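Local coordinates for protein phenylalanine--tRNA ligase beta subunit (Pyrococcus horikoshii, PDB 2CXI) that forms, with the alpha subunit, the tetrameric enzyme that attaches phenylalanine to tRNA(Phe) at the expense of ATP, the modelled part being its N-terminal fragment, at residues 121-124 and 125-128; 324-327 and 328-331; 133-136 and 137-141; 172-175 and 176-180. One frame throughout, in Å; residues are numbered along the deposited sequence.

Contact 1: residues 121-124 and 125-128; sequences QMIQ and LQEK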
loop_
_atom_site.group_PDB
_atom_site.type_symbol
_atom_site.label_atom_id
_atom_site.label_comp_id
_atom_site.label_asym_id
_atom_site.label_seq_id
_atom_site.Cartn_x
_atom_site.Cartn_y
_atom_site.Cartn_z
ATOM N N GLN A 121 11.466 -1.777 36.054
ATOM C CA GLN A 121 12.753 -1.209 35.654
ATOM C C GLN A 121 12.652 -0.314 34.372
ATOM O O GLN A 121 13.241 0.791 34.281
ATOM C CB GLN A 121 13.772 -2.325 35.428
ATOM C CG GLN A 121 14.341 -2.925 36.714
ATOM C CD GLN A 121 14.934 -1.834 37.607
ATOM O OE1 GLN A 121 15.876 -1.140 37.204
ATOM N NE2 GLN A 121 14.318 -1.612 38.762
HETATM N N MSE A 122 11.942 -0.825 33.378
HETATM C CA MSE A 122 11.757 -0.100 32.117
HETATM C C MSE A 122 11.056 1.231 32.387
HETATM O O MSE A 122 11.507 2.269 31.911
HETATM C CB MSE A 122 10.980 -0.987 31.139
HETATM C CG MSE A 122 10.810 -0.467 29.711
HETATM SE SE MSE A 122 9.556 -1.689 28.671
HETATM C CE MSE A 122 9.802 -3.197 29.857
ATOM N N ILE A 123 9.987 1.220 33.190
ATOM C CA ILE A 123 9.291 2.448 33.612
ATOM C C ILE A 123 10.142 3.429 34.448
ATOM O O ILE A 123 10.117 4.644 34.218
ATOM C CB ILE A 123 7.950 2.106 34.363
ATOM C CG1 ILE A 123 6.975 1.380 33.413
ATOM C CG2 ILE A 123 7.329 3.362 34.992
ATOM C CD1 ILE A 123 5.576 1.004 34.032
ATOM N N GLN A 124 10.870 2.910 35.432
ATOM C CA GLN A 124 11.735 3.763 36.251
ATOM C C GLN A 124 12.846 4.396 35.370
ATOM O O GLN A 124 13.167 5.578 35.525
ATOM C CB GLN A 124 12.378 2.928 37.332
ATOM C CG GLN A 124 13.276 3.701 38.239
ATOM C CD GLN A 124 13.769 2.858 39.404
ATOM O OE1 GLN A 124 13.580 3.227 40.563
ATOM N NE2 GLN A 124 14.450 1.760 39.094
ATOM N N LEU A 125 13.394 3.607 34.453
ATOM C CA LEU A 125 14.445 4.096 33.541
ATOM C C LEU A 125 13.921 5.220 32.631
ATOM O O LEU A 125 14.549 6.283 32.448
ATOM C CB LEU A 125 15.090 2.951 32.753
ATOM C CG LEU A 125 16.245 3.355 31.807
ATOM C CD1 LEU A 125 17.390 4.006 32.573
ATOM C CD2 LEU A 125 16.722 2.119 31.044
ATOM N N GLN A 126 12.721 5.016 32.131
ATOM C CA GLN A 126 12.026 6.031 31.361
ATOM C C GLN A 126 11.914 7.340 32.173
ATOM O O GLN A 126 12.257 8.425 31.688
ATOM C CB GLN A 126 10.691 5.401 30.917
ATOM C CG GLN A 126 9.616 6.260 30.493
ATOM C CD GLN A 126 8.419 5.416 30.030
ATOM O OE1 GLN A 126 7.673 5.855 29.193
ATOM N NE2 GLN A 126 8.266 4.201 30.570
ATOM N N GLU A 127 11.507 7.241 33.438
ATOM C CA GLU A 127 11.399 8.415 34.281
ATOM C C GLU A 127 12.760 8.999 34.641
ATOM O O GLU A 127 12.921 10.208 34.633
ATOM C CB GLU A 127 10.620 8.101 35.568
ATOM C CG GLU A 127 9.188 7.620 35.329
ATOM C CD GLU A 127 8.499 6.999 36.563
ATOM O OE1 GLU A 127 9.123 6.856 37.661
ATOM O OE2 GLU A 127 7.309 6.644 36.433
ATOM N N LYS A 128 13.716 8.162 35.029
ATOM C CA LYS A 128 15.048 8.690 35.446
ATOM C C LYS A 128 15.761 9.369 34.288
ATOM O O LYS A 128 16.350 10.439 34.450
ATOM C CB LYS A 128 15.936 7.577 35.995
ATOM C CG LYS A 128 15.350 6.867 37.213
ATOM C CD LYS A 128 15.294 7.768 38.466
ATOM C CE LYS A 128 14.388 7.130 39.510
ATOM N NZ LYS A 128 14.435 7.883 40.830
#

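Contact 2: residues 324-327 and 328-331; sequences KYPA and FRDD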
loop_
_atom_site.group_PDB
_atom_site.type_symbol
_atom_site.label_atom_id
_atom_site.label_comp_id
_atom_site.label_asym_id
_atom_site.label_seq_id
_atom_site.Cartn_x
_atom_site.Cartn_y
_atom_site.Cartn_z
ATOM N N LYS A 324 36.903 1.433 20.192
ATOM C CA LYS A 324 35.477 1.557 19.939
ATOM C C LYS A 324 34.766 1.392 21.295
ATOM O O LYS A 324 35.216 0.630 22.126
ATOM C CB LYS A 324 34.991 0.492 18.947
ATOM C CG LYS A 324 35.513 0.726 17.522
ATOM C CD LYS A 324 34.969 -0.281 16.584
ATOM C CE LYS A 324 35.587 -0.036 15.209
ATOM N NZ LYS A 324 35.372 -1.240 14.390
ATOM N N TYR A 325 33.659 2.100 21.477
ATOM C CA TYR A 325 32.860 1.973 22.696
ATOM C C TYR A 325 31.372 2.017 22.363
ATOM O O TYR A 325 30.990 2.446 21.249
ATOM C CB TYR A 325 33.286 3.050 23.719
ATOM C CG TYR A 325 33.068 4.501 23.269
ATOM C CD1 TYR A 325 34.057 5.195 22.555
ATOM C CD2 TYR A 325 31.893 5.176 23.586
ATOM C CE1 TYR A 325 33.886 6.555 22.178
ATOM C CE2 TYR A 325 31.695 6.509 23.215
ATOM C CZ TYR A 325 32.691 7.199 22.513
ATOM O OH TYR A 325 32.470 8.524 22.147
ATOM N N PRO A 326 30.529 1.536 23.289
ATOM C CA PRO A 326 29.085 1.342 23.011
ATOM C C PRO A 326 28.378 2.651 22.659
ATOM O O PRO A 326 28.722 3.705 23.207
ATOM C CB PRO A 326 28.535 0.823 24.340
ATOM C CG PRO A 326 29.728 0.248 25.054
ATOM C CD PRO A 326 30.896 1.088 24.655
ATOM N N ALA A 327 27.422 2.586 21.725
ATOM C CA ALA A 327 26.657 3.771 21.285
ATOM C C ALA A 327 25.719 4.289 22.378
ATOM O O ALA A 327 25.134 5.365 22.215
ATOM C CB ALA A 327 25.825 3.428 20.024
ATOM N N PHE A 328 25.554 3.524 23.465
ATOM C CA PHE A 328 24.760 3.993 24.644
ATOM C C PHE A 328 25.526 4.997 25.568
ATOM O O PHE A 328 24.959 5.509 26.543
ATOM C CB PHE A 328 24.119 2.814 25.428
ATOM C CG PHE A 328 25.111 1.828 26.041
ATOM C CD1 PHE A 328 25.116 0.507 25.621
ATOM C CD2 PHE A 328 25.994 2.208 27.067
ATOM C CE1 PHE A 328 26.007 -0.422 26.158
ATOM C CE2 PHE A 328 26.874 1.286 27.643
ATOM C CZ PHE A 328 26.896 -0.038 27.183
ATOM N N ARG A 329 26.802 5.272 25.233
ATOM C CA ARG A 329 27.614 6.273 25.943
ATOM C C ARG A 329 27.813 7.514 25.085
ATOM O O ARG A 329 28.018 7.416 23.868
ATOM C CB ARG A 329 29.006 5.723 26.293
ATOM C CG ARG A 329 29.064 4.601 27.343
ATOM C CD ARG A 329 30.474 4.278 27.730
ATOM N NE ARG A 329 31.193 5.380 28.400
ATOM C CZ ARG A 329 32.394 5.206 28.972
ATOM N NH1 ARG A 329 32.983 4.000 28.908
ATOM N NH2 ARG A 329 33.012 6.211 29.580
ATOM N N ASP A 330 27.727 8.680 25.704
ATOM C CA ASP A 330 28.102 9.899 25.018
ATOM C C ASP A 330 28.912 10.828 25.940
ATOM O O ASP A 330 29.029 12.025 25.672
ATOM C CB ASP A 330 26.877 10.602 24.364
ATOM C CG ASP A 330 26.034 11.407 25.366
ATOM O OD1 ASP A 330 26.239 11.251 26.612
ATOM O OD2 ASP A 330 25.135 12.216 24.988
ATOM N N ASP A 331 29.490 10.262 27.001
ATOM C CA ASP A 331 30.267 11.023 27.962
ATOM C C ASP A 331 31.744 11.176 27.601
ATOM O O ASP A 331 32.435 11.980 28.222
ATOM C CB ASP A 331 30.206 10.376 29.358
ATOM C CG ASP A 331 30.714 8.947 29.363
ATOM O OD1 ASP A 331 30.293 8.150 28.471
ATOM O OD2 ASP A 331 31.537 8.524 30.219
#

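Contact 3: residues 133-136 and 137-141; sequences FGRR and RREVA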
loop_
_atom_site.group_PDB
_atom_site.type_symbol
_atom_site.label_atom_id
_atom_site.label_comp_id
_atom_site.label_asym_id
_atom_site.label_seq_id
_atom_site.Cartn_x
_atom_site.Cartn_y
_atom_site.Cartn_z
ATOM N N PHE A 133 18.687 13.535 32.664
ATOM C CA PHE A 133 19.263 13.724 31.324
ATOM C C PHE A 133 18.338 14.588 30.473
ATOM O O PHE A 133 18.792 15.459 29.731
ATOM C CB PHE A 133 19.476 12.336 30.689
ATOM C CG PHE A 133 20.221 12.351 29.383
ATOM C CD1 PHE A 133 21.579 12.568 29.347
ATOM C CD2 PHE A 133 19.538 12.100 28.183
ATOM C CE1 PHE A 133 22.283 12.533 28.123
ATOM C CE2 PHE A 133 20.209 12.091 26.952
ATOM C CZ PHE A 133 21.586 12.283 26.922
ATOM N N GLY A 134 17.028 14.397 30.620
ATOM C CA GLY A 134 16.075 15.092 29.750
ATOM C C GLY A 134 15.493 16.398 30.294
ATOM O O GLY A 134 14.529 16.931 29.736
ATOM N N ARG A 135 16.027 16.874 31.415
ATOM C CA ARG A 135 15.593 18.136 32.074
ATOM C C ARG A 135 14.072 18.225 32.255
ATOM O O ARG A 135 13.392 19.061 31.630
ATOM C CB ARG A 135 16.123 19.408 31.369
ATOM C CG ARG A 135 17.588 19.351 30.893
ATOM C CD ARG A 135 18.762 19.488 31.923
ATOM N NE ARG A 135 18.577 20.455 32.996
ATOM C CZ ARG A 135 19.546 20.856 33.839
ATOM N NH1 ARG A 135 20.779 20.406 33.718
ATOM N NH2 ARG A 135 19.277 21.717 34.804
ATOM N N ARG A 136 13.577 17.337 33.112
ATOM C CA ARG A 136 12.179 17.234 33.464
ATOM C C ARG A 136 11.341 17.117 32.160
ATOM O O ARG A 136 10.331 17.830 31.985
ATOM C CB ARG A 136 11.754 18.433 34.332
ATOM C CG ARG A 136 12.452 18.524 35.714
ATOM C CD ARG A 136 11.894 19.680 36.525
ATOM N NE ARG A 136 12.360 20.954 35.951
ATOM C CZ ARG A 136 12.080 22.155 36.448
ATOM N NH1 ARG A 136 11.303 22.272 37.543
ATOM N NH2 ARG A 136 12.578 23.246 35.864
ATOM N N ARG A 137 11.825 16.262 31.244
ATOM C CA ARG A 137 11.107 15.862 30.007
ATOM C C ARG A 137 11.278 16.858 28.837
ATOM O O ARG A 137 10.952 16.535 27.699
ATOM C CB ARG A 137 9.612 15.700 30.284
ATOM C CG ARG A 137 9.199 14.562 31.198
ATOM C CD ARG A 137 7.700 14.230 30.986
ATOM N NE ARG A 137 7.195 13.221 31.926
ATOM C CZ ARG A 137 5.918 12.828 31.982
ATOM N NH1 ARG A 137 5.025 13.363 31.162
ATOM N NH2 ARG A 137 5.527 11.903 32.879
ATOM N N ARG A 138 11.750 18.078 29.113
ATOM C CA ARG A 138 11.795 19.066 28.002
ATOM C C ARG A 138 12.770 18.633 26.941
ATOM O O ARG A 138 12.467 18.704 25.753
ATOM C CB ARG A 138 12.160 20.475 28.479
ATOM C CG ARG A 138 11.968 21.477 27.372
ATOM C CD ARG A 138 12.399 22.953 27.687
ATOM N NE ARG A 138 12.635 23.498 26.367
ATOM C CZ ARG A 138 13.788 23.428 25.729
ATOM N NH1 ARG A 138 14.863 22.886 26.312
ATOM N NH2 ARG A 138 13.849 23.893 24.486
ATOM N N GLU A 139 13.954 18.167 27.373
ATOM C CA GLU A 139 15.003 17.761 26.430
ATOM C C GLU A 139 14.830 16.330 25.914
ATOM O O GLU A 139 15.221 16.050 24.788
ATOM C CB GLU A 139 16.418 17.980 27.026
ATOM C CG GLU A 139 16.708 19.464 27.176
ATOM C CD GLU A 139 18.016 19.775 27.890
ATOM O OE1 GLU A 139 18.097 20.882 28.511
ATOM O OE2 GLU A 139 18.996 18.960 27.811
ATOM N N VAL A 140 14.282 15.445 26.757
ATOM C CA VAL A 140 14.074 14.032 26.407
ATOM C C VAL A 140 12.841 13.535 27.128
ATOM O O VAL A 140 12.768 13.594 28.382
ATOM C CB VAL A 140 15.282 13.107 26.820
ATOM C CG1 VAL A 140 14.939 11.617 26.514
ATOM C CG2 VAL A 140 16.534 13.479 26.101
ATOM N N ALA A 141 11.857 13.068 26.349
ATOM C CA ALA A 141 10.670 12.390 26.904
ATOM C C ALA A 141 10.551 11.033 26.204
ATOM O O ALA A 141 10.767 10.951 24.990
ATOM C CB ALA A 141 9.392 13.252 26.673
#

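Contact 4: residues 172-175 and 176-180; sequences EEMT and LEEIL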
loop_
_atom_site.group_PDB
_atom_site.type_symbol
_atom_site.label_atom_id
_atom_site.label_comp_id
_atom_site.label_asym_id
_atom_site.label_seq_id
_atom_site.Cartn_x
_atom_site.Cartn_y
_atom_site.Cartn_z
ATOM N N GLU A 172 -12.890 8.489 29.204
ATOM C CA GLU A 172 -13.557 9.278 28.173
ATOM C C GLU A 172 -12.565 10.221 27.500
ATOM O O GLU A 172 -11.695 10.771 28.157
ATOM C CB GLU A 172 -14.712 10.124 28.800
ATOM C CG GLU A 172 -15.545 10.907 27.788
ATOM C CD GLU A 172 -16.173 9.966 26.761
ATOM O OE1 GLU A 172 -15.648 9.850 25.619
ATOM O OE2 GLU A 172 -17.139 9.269 27.106
ATOM N N GLU A 173 -12.754 10.459 26.211
ATOM C CA GLU A 173 -11.934 11.404 25.464
ATOM C C GLU A 173 -12.141 12.848 25.914
ATOM O O GLU A 173 -13.251 13.231 26.332
ATOM C CB GLU A 173 -12.259 11.301 23.972
ATOM C CG GLU A 173 -11.891 9.944 23.422
ATOM C CD GLU A 173 -11.880 9.892 21.917
ATOM O OE1 GLU A 173 -12.667 10.671 21.297
ATOM O OE2 GLU A 173 -11.072 9.074 21.375
HETATM N N MSE A 174 -11.064 13.631 25.834
HETATM C CA MSE A 174 -11.088 15.064 26.109
HETATM C C MSE A 174 -10.261 15.753 25.043
HETATM O O MSE A 174 -9.355 15.132 24.482
HETATM C CB MSE A 174 -10.413 15.347 27.438
HETATM C CG MSE A 174 -11.168 14.879 28.638
HETATM SE SE MSE A 174 -9.960 15.155 30.182
HETATM C CE MSE A 174 -11.369 14.965 31.599
ATOM N N THR A 175 -10.520 17.035 24.782
ATOM C CA THR A 175 -9.658 17.777 23.870
ATOM C C THR A 175 -8.253 17.898 24.464
ATOM O O THR A 175 -8.046 17.803 25.693
ATOM C CB THR A 175 -10.182 19.206 23.553
ATOM O OG1 THR A 175 -10.040 20.018 24.712
ATOM C CG2 THR A 175 -11.669 19.223 23.243
ATOM N N LEU A 176 -7.295 18.122 23.591
ATOM C CA LEU A 176 -5.926 18.334 24.008
ATOM C C LEU A 176 -5.843 19.473 25.010
ATOM O O LEU A 176 -5.161 19.377 26.007
ATOM C CB LEU A 176 -5.048 18.626 22.784
ATOM C CG LEU A 176 -4.465 17.458 22.006
ATOM C CD1 LEU A 176 -5.238 16.123 22.083
ATOM C CD2 LEU A 176 -4.056 17.852 20.626
ATOM N N GLU A 177 -6.561 20.548 24.714
ATOM C CA GLU A 177 -6.738 21.662 25.620
ATOM C C GLU A 177 -7.208 21.258 27.024
ATOM O O GLU A 177 -6.593 21.636 28.022
ATOM C CB GLU A 177 -7.713 22.660 24.975
ATOM C CG GLU A 177 -6.995 23.772 24.269
ATOM C CD GLU A 177 -6.065 24.482 25.233
ATOM O OE1 GLU A 177 -4.838 24.495 24.987
ATOM O OE2 GLU A 177 -6.571 24.971 26.270
ATOM N N GLU A 178 -8.273 20.454 27.087
ATOM C CA GLU A 178 -8.823 19.972 28.351
ATOM C C GLU A 178 -7.835 19.098 29.101
ATOM O O GLU A 178 -7.801 19.125 30.332
ATOM C CB GLU A 178 -10.118 19.188 28.131
ATOM C CG GLU A 178 -11.223 20.033 27.522
ATOM C CD GLU A 178 -12.513 19.265 27.275
ATOM O OE1 GLU A 178 -12.484 18.110 26.767
ATOM O OE2 GLU A 178 -13.578 19.858 27.564
ATOM N N ILE A 179 -7.057 18.302 28.364
ATOM C CA ILE A 179 -6.041 17.465 29.010
ATOM C C ILE A 179 -4.980 18.331 29.694
ATOM O O ILE A 179 -4.627 18.081 30.851
ATOM C CB ILE A 179 -5.408 16.462 28.008
ATOM C CG1 ILE A 179 -6.490 15.518 27.408
ATOM C CG2 ILE A 179 -4.310 15.643 28.701
ATOM C CD1 ILE A 179 -5.946 14.585 26.237
ATOM N N LEU A 180 -4.470 19.348 28.990
ATOM C CA LEU A 180 -3.483 20.279 29.595
ATOM C C LEU A 180 -4.027 20.933 30.861
ATOM O O LEU A 180 -3.311 21.091 31.848
ATOM C CB LEU A 180 -3.039 21.343 28.603
ATOM C CG LEU A 180 -2.229 20.853 27.396
ATOM C CD1 LEU A 180 -1.481 21.998 26.804
ATOM C CD2 LEU A 180 -1.234 19.756 27.816
#

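Contact 1: residues 121-124 and 125-128
Q124 and K128, one turn apart on helix 116-133, bring their aliphatic parts together at a slant, with CG of Q124 3.8 Å from CE of K128. The lysine is folded back for this: its CG stands beside its own backbone N, and a bend at the next bond (chi2 -68°) sends the chain past the extended glutamine. Long, flexible residues suit the place, because each can pack its methylenes and still carry a polar end to a neighbour: NE2 of Q124 hydrogen-bonds to the backbone oxygen of D5, and NZ of K128 to that of K3. I123 and E127 form another i to i+4 pair, lying alongside and pointing the same way, a methyl beside a carboxylate oxygen, with CG2 of I123 3.6 Å from OE2 of E127 on an exposed side of the helix. The backbone of both pairs is joined by the i to i+4 bonds of the helix, among them K128 N to Q124 O at 2.7 Å and L125 N to Q121 O at 2.8 Å. The buried side carries apolar M122, a selenomethionine, and L125, which pack on M250 of helix 240-255, while M122 and Q126 also touch I144 of strand 140-146. Q121 and Q124 face strand 3-7, so the helix lies between that strand and the helix and sheet of the B3/4 region.

Contact 2: residues 324-327 and 328-331
P326 to R329 make a type I beta turn, closed by the R329 N to P326 O hydrogen bond of 3.2 Å. Within the turn P326 lies over one face of the F328 ring in a CH-pi contact, its CB 3.4 Å from the ring centroid and 15° off the normal. The phenylalanine reaches this place because CG sits between its own backbone N and carbonyl carbon (chi1 62°), which folds the ring back over the proline. A rigid proline and a flat ring suit this buried corner, where F328 also packs on V249 and T252 of helix 240-255 and makes a cation-pi contact with R67. The turn follows strand 320-325 of the B5 domain's antiparallel sheet and leads toward helix 335-346. Y325 meets R329 with its ring edge: CE2 is 3.8 Å from R329 O, near the ring plane. R329 in turn holds D331 side-on in a bidentate salt bridge of two hydrogen bonds, R329 NE to D331 OD1 at 2.9 Å and R329 NH2 to D331 OD2 at 2.8 Å, both oxygens near the guanidinium plane. NH2 also forms a salt bridge with D341; D331 and D341 are predicted magnesium ligands shared with the alpha subunit.

Contact 3: residues 133-136 and 137-141
R135 and E139 both hold CG beside their own backbone N (chi1 -42° and -68°), and their side chains run alongside each other; R135 opens a type I' beta turn that ends at R138, and E139 follows just after it. The turn joins helix 116-133 to strand 140-146 of the B3/4 region, and R138 N closes it by donating to R135 O at 3.2 Å. No N-H of R135 points at the acid: R135 NE and E139 OE1 are 4.5 Å apart, the place of that oxygen being doubtful, so the attraction is probably charge alone. E139 also faces K242 in a long, weak ion pair, and a lysine in its place would probably set like charges against R135 and K242, leaving both without this acidic neighbour. G134 suits the tight approach to the strand, as a CB there would run into V140 O. R137 carries its guanidinium away to the carbonyl oxygens of P214 and I215. F133 CD2 lies 3.9 Å from V140 CG2, the apolar pair meeting at a slant. The carbonyl oxygen of G134 takes two donors, E139 N at 2.7 Å and, weakly, V140 N at 3.3 Å.

Contact 4: residues 172-175 and 176-180
T175 and E178 exchange hydrogen bonds in a capping box at the start of helix 176-182. T175 is the N-cap: its OG1 accepts from E178 N at 3.0 Å, with a fairly straight N-H...O angle of 162°. The hydroxyl can do so because it stands between its own backbone N and carbonyl carbon (chi1 71°), turned toward the first helical turn. In return E178 OE1 accepts from T175 N at 3.0 Å, met on the anti side of the carboxylate and 27° out of its plane. Threonine and glutamate suit these places, a short hydroxyl meeting a nearby N-H and a longer acid reaching back to the cap, where its negative charge is probably favoured by the helix dipole. With an alanine in place of this glutamate, T175 N would probably lose its acceptor and the strand-to-helix junction would be freer to move. T175 O takes I179 N at 2.9 Å, starting the helical ladder. Beside the box, M174, a selenomethionine, lays CB 3.9 Å from CG1 of I179. Strand 174-175 pairs with strand 164-165, and the helix that follows sets L176 and I179 against F165 of that strand and M212 of strand 209-212.

How the contacts relate
Along the chain the order is contact 1, contact 3, contact 4 and contact 2. The first three fall in the B3/4 region: contact 1 lies on helix 116-133, and contact 3 turns from its end into strand 140-146, their centres about 13 Å apart. Contact 4 lies farther out, its centre about 23 Å from that of contact 3, at the strand-helix junction 174-182. Contact 2 belongs to the B5 domain, with its centre about 40 Å from that of contact 4 and on the opposite side of the chain's centre. Contacts 2 and 3 nevertheless touch, D330 OD2 lying 4.0 Å from F133 CZ, so the loop bearing the predicted magnesium ligand D331 packs against the B3/4 region.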